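Local coordinates for aerolysin-like protein (Bombina maxima, PDB 6LH8) that probably acts in an aerolysin-like pore-forming system of the toad, in which one protein modulates endolysosomes and a paralog restrains it under oxidizing conditions, at residues K34-R42 / M101-L111. Residues are numbered along the deposited sequence; the frame is centred on the assembly and turned at random.
Sequences KVEFYLKER and MPEFVEPKTKL
Met101 lies against Phe37, its CB 3.7 Å from Phe37 CD2, while the bent thioether carries SD obliquely past the ring in a Met-aromatic contact, 5.2 Å from the ring centroid. Pro102 CG sits over one face of that ring, and Leu111 CD2 meets Phe37 CE1 at 3.7 Å, the two side chains running at about a right angle. Phe37 CB already points at 101-111, and a chi1 of -165° sets CG opposite the backbone N; the ring also touches Val113 of strand 110-130. These loops lie at one end of the elongated, all-beta body expected of an aerolysin-like fold: residues 34-40 lead into strand 41-53, and the loop 101-109 joins strand 90-100 to strand 110-130. A single antiparallel bridge makes Glu36 and Phe104 a non-hydrogen-bonded pair, flanked by a nearly straight bond from Val105 N to Val35 O (2.9 Å) and a more bent one from Phe37 N to Glu103 O (2.9 Å, 155° at the hydrogen). Farther along, Lys40 O accepts from Met101 N and also from a water that donates to Met101 O. At the exposed end Lys34 curls at its last two torsions to lay CE and NZ over the Phe104 face; NZ stands 3.3 Å from the ring centroid, a cation-pi contact.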
loop_
_atom_site.group_PDB
_atom_site.type_symbol
_atom_site.label_atom_id
_atom_site.label_comp_id
_atom_site.label_asym_id
_atom_site.label_seq_id
_atom_site.Cartn_x
_atom_site.Cartn_y
_atom_site.Cartn_z
ATOM N N LYS A 34 15.481 -27.792 -22.613
ATOM C CA LYS A 34 14.819 -26.509 -22.438
ATOM C C LYS A 34 13.361 -26.682 -22.002
ATOM O O LYS A 34 12.460 -26.607 -22.839
ATOM C CB LYS A 34 14.890 -25.693 -23.746
ATOM C CG LYS A 34 14.400 -24.257 -23.629
ATOM C CD LYS A 34 14.132 -23.663 -25.003
ATOM C CE LYS A 34 12.655 -23.698 -25.340
ATOM N NZ LYS A 34 12.173 -22.381 -25.838
ATOM N N VAL A 35 13.139 -26.891 -20.714
ATOM C CA VAL A 35 11.804 -27.109 -20.175
ATOM C C VAL A 35 11.122 -25.771 -19.949
ATOM O O VAL A 35 11.754 -24.760 -19.644
ATOM C CB VAL A 35 11.867 -27.925 -18.870
ATOM C CG1 VAL A 35 10.483 -28.478 -18.536
ATOM C CG2 VAL A 35 12.903 -29.010 -18.976
ATOM N N GLU A 36 9.801 -25.774 -20.064
ATOM C CA GLU A 36 9.016 -24.605 -19.717
ATOM C C GLU A 36 8.977 -24.429 -18.200
ATOM O O GLU A 36 9.266 -25.350 -17.429
ATOM C CB GLU A 36 7.593 -24.718 -20.273
ATOM C CG GLU A 36 6.801 -25.887 -19.718
ATOM C CD GLU A 36 5.302 -25.667 -19.827
ATOM O OE1 GLU A 36 4.545 -26.346 -19.100
ATOM O OE2 GLU A 36 4.877 -24.814 -20.641
ATOM N N PHE A 37 8.611 -23.222 -17.781
ATOM C CA PHE A 37 8.562 -22.864 -16.375
ATOM C C PHE A 37 7.244 -23.321 -15.757
ATOM O O PHE A 37 6.266 -23.601 -16.455
ATOM C CB PHE A 37 8.738 -21.357 -16.223
ATOM C CG PHE A 37 9.061 -20.913 -14.824
ATOM C CD1 PHE A 37 10.201 -21.365 -14.183
ATOM C CD2 PHE A 37 8.229 -20.026 -14.160
ATOM C CE1 PHE A 37 10.500 -20.947 -12.900
ATOM C CE2 PHE A 37 8.520 -19.607 -12.879
ATOM C CZ PHE A 37 9.658 -20.067 -12.248
ATOM N N TYR A 38 7.229 -23.379 -14.421
ATOM C CA TYR A 38 6.074 -23.916 -13.701
ATOM C C TYR A 38 4.795 -23.140 -14.008
ATOM O O TYR A 38 3.730 -23.739 -14.206
ATOM C CB TYR A 38 6.329 -23.900 -12.191
ATOM C CG TYR A 38 7.720 -24.292 -11.734
ATOM C CD1 TYR A 38 8.087 -25.631 -11.625
ATOM C CD2 TYR A 38 8.655 -23.326 -11.372
ATOM C CE1 TYR A 38 9.356 -26.001 -11.186
ATOM C CE2 TYR A 38 9.934 -23.686 -10.929
ATOM C CZ TYR A 38 10.274 -25.026 -10.838
ATOM O OH TYR A 38 11.528 -25.394 -10.395
ATOM N N LEU A 39 4.870 -21.810 -14.019
ATOM C CA LEU A 39 3.694 -20.964 -14.168
ATOM C C LEU A 39 3.955 -19.908 -15.226
ATOM O O LEU A 39 5.079 -19.425 -15.383
ATOM C CB LEU A 39 3.309 -20.241 -12.854
ATOM C CG LEU A 39 2.718 -20.944 -11.630
ATOM C CD1 LEU A 39 3.695 -21.920 -10.999
ATOM C CD2 LEU A 39 2.300 -19.894 -10.620
ATOM N N LYS A 40 2.892 -19.532 -15.933
ATOM C CA LYS A 40 2.989 -18.428 -16.880
ATOM C C LYS A 40 2.960 -17.083 -16.166
ATOM O O LYS A 40 3.671 -16.152 -16.555
ATOM C CB LYS A 40 1.846 -18.509 -17.892
ATOM C CG LYS A 40 1.919 -19.719 -18.812
ATOM C CD LYS A 40 1.963 -19.290 -20.278
ATOM C CE LYS A 40 2.394 -20.440 -21.166
ATOM N NZ LYS A 40 1.445 -21.580 -21.027
ATOM N N GLU A 41 2.106 -16.954 -15.157
ATOM C CA GLU A 41 1.958 -15.723 -14.397
ATOM C C GLU A 41 1.706 -16.096 -12.949
ATOM O O GLU A 41 1.169 -17.169 -12.661
ATOM C CB GLU A 41 0.797 -14.865 -14.890
ATOM C CG GLU A 41 0.800 -14.561 -16.367
ATOM C CD GLU A 41 -0.550 -14.088 -16.846
ATOM O OE1 GLU A 41 -1.548 -14.813 -16.620
ATOM O OE2 GLU A 41 -0.609 -12.981 -17.429
ATOM N N ARG A 42 2.111 -15.214 -12.041
ATOM C CA ARG A 42 1.759 -15.353 -10.634
ATOM C C ARG A 42 0.854 -14.195 -10.241
ATOM O O ARG A 42 1.000 -13.085 -10.748
ATOM C CB ARG A 42 2.998 -15.383 -9.739
ATOM C CG ARG A 42 2.848 -16.378 -8.628
ATOM C CD ARG A 42 4.154 -16.669 -7.932
ATOM N NE ARG A 42 3.911 -16.580 -6.509
ATOM C CZ ARG A 42 4.792 -16.892 -5.575
ATOM N NH1 ARG A 42 5.998 -17.339 -5.914
ATOM N NH2 ARG A 42 4.457 -16.754 -4.310
ATOM N N MET A 101 5.888 -14.604 -15.578
ATOM C CA MET A 101 7.048 -15.430 -15.273
ATOM C C MET A 101 7.856 -15.689 -16.533
ATOM O O MET A 101 7.340 -15.563 -17.646
ATOM C CB MET A 101 6.610 -16.762 -14.665
ATOM C CG MET A 101 5.853 -16.658 -13.323
ATOM S SD MET A 101 6.894 -16.214 -11.911
ATOM C CE MET A 101 6.529 -14.491 -11.767
ATOM N N PRO A 102 9.133 -16.046 -16.399
ATOM C CA PRO A 102 9.881 -16.493 -17.580
ATOM C C PRO A 102 9.222 -17.724 -18.185
ATOM O O PRO A 102 8.703 -18.589 -17.477
ATOM C CB PRO A 102 11.282 -16.798 -17.032
ATOM C CG PRO A 102 11.119 -16.904 -15.539
ATOM C CD PRO A 102 9.978 -15.989 -15.194
ATOM N N GLU A 103 9.220 -17.783 -19.518
ATOM C CA GLU A 103 8.519 -18.866 -20.198
ATOM C C GLU A 103 9.288 -20.177 -20.096
ATOM O O GLU A 103 8.696 -21.233 -19.840
ATOM C CB GLU A 103 8.280 -18.487 -21.659
ATOM C CG GLU A 103 7.132 -19.220 -22.318
ATOM C CD GLU A 103 7.126 -19.038 -23.825
ATOM O OE1 GLU A 103 6.571 -19.908 -24.528
ATOM O OE2 GLU A 103 7.677 -18.022 -24.305
ATOM N N PHE A 104 10.607 -20.127 -20.267
ATOM C CA PHE A 104 11.433 -21.321 -20.348
ATOM C C PHE A 104 12.677 -21.169 -19.486
ATOM O O PHE A 104 13.083 -20.060 -19.123
ATOM C CB PHE A 104 11.874 -21.603 -21.791
ATOM C CG PHE A 104 10.763 -22.045 -22.696
ATOM C CD1 PHE A 104 10.310 -23.353 -22.670
ATOM C CD2 PHE A 104 10.185 -21.158 -23.586
ATOM C CE1 PHE A 104 9.291 -23.767 -23.506
ATOM C CE2 PHE A 104 9.167 -21.567 -24.431
ATOM C CZ PHE A 104 8.718 -22.871 -24.388
ATOM N N VAL A 105 13.282 -22.310 -19.175
ATOM C CA VAL A 105 14.645 -22.374 -18.663
ATOM C C VAL A 105 15.539 -22.741 -19.842
ATOM O O VAL A 105 15.434 -23.844 -20.388
ATOM C CB VAL A 105 14.776 -23.391 -17.522
ATOM C CG1 VAL A 105 16.034 -23.119 -16.717
ATOM C CG2 VAL A 105 13.542 -23.354 -16.637
ATOM N N GLU A 106 16.411 -21.819 -20.246
ATOM C CA GLU A 106 17.269 -22.036 -21.404
ATOM C C GLU A 106 18.233 -23.195 -21.143
ATOM O O GLU A 106 18.415 -23.612 -19.997
ATOM C CB GLU A 106 18.025 -20.751 -21.740
ATOM C CG GLU A 106 17.105 -19.586 -22.112
ATOM C CD GLU A 106 17.521 -18.272 -21.471
ATOM O OE1 GLU A 106 16.837 -17.247 -21.708
ATOM O OE2 GLU A 106 18.533 -18.264 -20.732
ATOM N N PRO A 107 18.813 -23.776 -22.196
ATOM C CA PRO A 107 19.683 -24.946 -22.000
ATOM C C PRO A 107 20.868 -24.655 -21.088
ATOM O O PRO A 107 21.453 -23.569 -21.122
ATOM C CB PRO A 107 20.145 -25.280 -23.422
ATOM C CG PRO A 107 19.018 -24.821 -24.285
ATOM C CD PRO A 107 18.482 -23.574 -23.621
ATOM N N LYS A 108 21.224 -25.656 -20.273
ATOM C CA LYS A 108 22.360 -25.582 -19.349
ATOM C C LYS A 108 22.277 -24.363 -18.433
ATOM O O LYS A 108 23.246 -23.616 -18.260
ATOM C CB LYS A 108 23.682 -25.622 -20.112
ATOM C CG LYS A 108 23.867 -26.964 -20.774
ATOM C CD LYS A 108 25.311 -27.428 -20.754
ATOM C CE LYS A 108 25.526 -28.596 -21.679
ATOM N NZ LYS A 108 26.870 -28.531 -22.327
ATOM N N THR A 109 21.109 -24.197 -17.806
ATOM C CA THR A 109 20.795 -23.021 -17.008
ATOM C C THR A 109 20.134 -23.416 -15.691
ATOM O O THR A 109 19.286 -24.312 -15.652
ATOM C CB THR A 109 19.859 -22.060 -17.775
ATOM O OG1 THR A 109 20.474 -21.661 -19.009
ATOM C CG2 THR A 109 19.542 -20.812 -16.949
ATOM N N LYS A 110 20.538 -22.740 -14.614
ATOM C CA LYS A 110 19.762 -22.662 -13.382
ATOM C C LYS A 110 19.120 -21.283 -13.324
ATOM O O LYS A 110 19.807 -20.265 -13.484
ATOM C CB LYS A 110 20.625 -22.895 -12.141
ATOM C CG LYS A 110 19.847 -22.825 -10.830
ATOM C CD LYS A 110 20.742 -23.152 -9.643
ATOM C CE LYS A 110 19.941 -23.284 -8.358
ATOM N NZ LYS A 110 19.943 -24.677 -7.813
ATOM N N LEU A 111 17.808 -21.253 -13.125
ATOM C CA LEU A 111 17.027 -20.027 -13.201
ATOM C C LEU A 111 16.455 -19.701 -11.830
ATOM O O LEU A 111 15.865 -20.567 -11.177
ATOM C CB LEU A 111 15.903 -20.167 -14.231
ATOM C CG LEU A 111 14.953 -18.994 -14.440
ATOM C CD1 LEU A 111 14.637 -18.826 -15.916
ATOM C CD2 LEU A 111 13.676 -19.205 -13.643
HETATM O O HOH W 1 5.221 -16.759 -18.857
#